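Local coordinates for protein superoxide dismutase [Cu-Zn] (Bacteroidetes bacterium GWA2_30_7, PDB 7B4O) that probably catalyses the dismutation of superoxide to oxygen and hydrogen peroxide at a copper site that holds zinc in this crystal, at residues A[51-56]-A[122-127]. Numbering follows the deposited sequence.
Sequences HIHECG and SMIVHK. With ZN (zinc ion), chain E.
H51 and H53 meet H126 around one zinc ion where two neighbouring antiparallel strands, 46-53 and 122-126, pair in the wall of the Greek-key beta-barrel of the Cu,Zn superoxide dismutase family, the metal histidines buried under loops. The backbones exchange two hydrogen bonds between H51 and I124, the shorter from I124 N to H51 O at 2.8 Å, and two between H53 and S122; I52 and M123 form the non-hydrogen-bonded pair between them. The zinc is held by H51 ND1 at 2.1 Å, H53 NE2 at 2.0 Å and H126 NE2 at 1.9 Å; H69 completes the site. The H126 ring meets those of H51 and H53 rim to rim, its plane at 58° to that of H51. I124 packs against two rings: CG1, anti to the carbonyl carbon (chi1 -67°), makes a CH-pi contact over H53, 3.7 Å from the centroid, while CG2 lies near the rim of one face of H126, on its own strand. On the other sheet face, M123 SD touches I52 CG1. S122 OG donates to C55 O, just past the end of strand 46-53, over 2.7 Å, from above the carbonyl plane. Without that hydroxyl, as with an alanine here, C55 O would probably lose this donor and the loop after H53 would be held less firmly. H51 binds through ND1, H53 and H126 through NE2, as in the family's copper site; with their outer nitrogens tied to D130, G67 and G141, the rings are probably preset for the metal.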
loop_
_atom_site.group_PDB
_atom_site.type_symbol
_atom_site.label_atom_id
_atom_site.label_comp_id
_atom_site.label_asym_id
_atom_site.label_seq_id
_atom_site.Cartn_x
_atom_site.Cartn_y
_atom_site.Cartn_z
ATOM N N HIS A 51 6.800 8.831 9.775
ATOM C CA HIS A 51 7.235 7.509 10.282
ATOM C C HIS A 51 6.774 6.363 9.403
ATOM O O HIS A 51 5.682 6.432 8.811
ATOM C CB HIS A 51 6.667 7.246 11.672
ATOM C CG HIS A 51 6.986 8.281 12.683
ATOM N ND1 HIS A 51 6.070 8.619 13.652
ATOM C CD2 HIS A 51 8.080 9.050 12.874
ATOM C CE1 HIS A 51 6.602 9.538 14.438
ATOM N NE2 HIS A 51 7.836 9.834 13.963
ATOM N N ILE A 52 7.569 5.296 9.407
ATOM C CA ILE A 52 7.113 3.979 8.911
ATOM C C ILE A 52 6.524 3.247 10.103
ATOM O O ILE A 52 7.252 3.072 11.139
ATOM C CB ILE A 52 8.239 3.170 8.251
ATOM C CG1 ILE A 52 8.977 3.988 7.192
ATOM C CG2 ILE A 52 7.686 1.877 7.695
ATOM C CD1 ILE A 52 10.108 3.251 6.527
ATOM N N HIS A 53 5.261 2.858 10.013
ATOM C CA HIS A 53 4.577 2.072 11.057
ATOM C C HIS A 53 4.525 0.604 10.629
ATOM O O HIS A 53 4.773 0.296 9.451
ATOM C CB HIS A 53 3.223 2.691 11.393
ATOM C CG HIS A 53 3.299 3.906 12.264
ATOM N ND1 HIS A 53 2.588 4.004 13.431
ATOM C CD2 HIS A 53 3.975 5.067 12.148
ATOM C CE1 HIS A 53 2.823 5.176 14.005
ATOM N NE2 HIS A 53 3.633 5.870 13.223
ATOM N N GLU A 54 4.247 -0.281 11.580
ATOM C CA GLU A 54 4.556 -1.724 11.442
ATOM C C GLU A 54 3.515 -2.437 10.566
ATOM O O GLU A 54 3.860 -3.470 9.999
ATOM C CB GLU A 54 4.672 -2.352 12.830
ATOM C CG GLU A 54 3.385 -2.286 13.627
ATOM C CD GLU A 54 3.514 -2.787 15.051
ATOM O OE1 GLU A 54 4.330 -3.700 15.245
ATOM O OE2 GLU A 54 2.759 -2.326 15.942
ATOM N N CYS A 55 2.271 -1.966 10.500
ATOM C CA CYS A 55 1.223 -2.631 9.689
ATOM C C CYS A 55 0.868 -1.779 8.468
ATOM O O CYS A 55 0.583 -0.579 8.640
ATOM C CB CYS A 55 -0.049 -2.899 10.471
ATOM S SG CYS A 55 0.248 -3.980 11.884
ATOM N N GLY A 56 0.857 -2.388 7.294
ATOM C CA GLY A 56 0.360 -1.745 6.069
ATOM C C GLY A 56 -1.153 -1.819 6.015
ATOM O O GLY A 56 -1.706 -2.399 5.060
ATOM N N SER A 122 3.500 0.706 6.507
ATOM C CA SER A 122 2.755 1.957 6.278
ATOM C C SER A 122 3.650 3.171 6.501
ATOM O O SER A 122 4.552 3.134 7.327
ATOM C CB SER A 122 1.545 2.034 7.153
ATOM O OG SER A 122 1.889 1.804 8.512
ATOM N N MET A 123 3.329 4.252 5.807
ATOM C CA MET A 123 3.770 5.607 6.181
ATOM C C MET A 123 2.635 6.240 6.971
ATOM O O MET A 123 1.462 6.136 6.544
ATOM C CB MET A 123 4.111 6.459 4.956
ATOM C CG MET A 123 5.409 6.064 4.253
ATOM S SD MET A 123 6.848 6.236 5.334
ATOM C CE MET A 123 6.657 7.918 5.911
ATOM N N ILE A 124 2.976 6.859 8.088
ATOM C CA ILE A 124 2.046 7.683 8.896
ATOM C C ILE A 124 2.647 9.077 8.987
ATOM O O ILE A 124 3.817 9.217 9.319
ATOM C CB ILE A 124 1.798 7.072 10.285
ATOM C CG1 ILE A 124 1.030 5.755 10.206
ATOM C CG2 ILE A 124 1.079 8.072 11.176
ATOM C CD1 ILE A 124 -0.428 5.908 9.734
ATOM N N VAL A 125 1.826 10.084 8.687
ATOM C CA VAL A 125 2.173 11.497 8.958
ATOM C C VAL A 125 1.359 11.919 10.173
ATOM O O VAL A 125 0.178 11.580 10.261
ATOM C CB VAL A 125 1.944 12.395 7.732
ATOM C CG1 VAL A 125 2.348 13.830 8.023
ATOM C CG2 VAL A 125 2.673 11.848 6.516
ATOM N N HIS A 126 2.005 12.607 11.099
ATOM C CA HIS A 126 1.401 13.005 12.389
ATOM C C HIS A 126 0.989 14.476 12.388
ATOM O O HIS A 126 1.499 15.276 11.601
ATOM C CB HIS A 126 2.361 12.692 13.533
ATOM C CG HIS A 126 2.497 11.235 13.825
ATOM N ND1 HIS A 126 1.620 10.577 14.651
ATOM C CD2 HIS A 126 3.416 10.312 13.425
ATOM C CE1 HIS A 126 1.983 9.299 14.739
ATOM N NE2 HIS A 126 3.089 9.109 14.006
ATOM N N LYS A 127 0.076 14.800 13.292
ATOM C CA LYS A 127 -0.449 16.171 13.470
ATOM C C LYS A 127 0.659 17.083 13.993
ATOM O O LYS A 127 0.755 18.222 13.533
ATOM C CB LYS A 127 -1.645 16.152 14.419
ATOM C CG LYS A 127 -2.265 17.519 14.665
ATOM C CD LYS A 127 -3.443 17.505 15.595
ATOM C CE LYS A 127 -3.860 18.903 16.015
ATOM N NZ LYS A 127 -3.750 19.884 14.908
HETATM ZN ZN ZN E . 4.293 7.581 14.084
#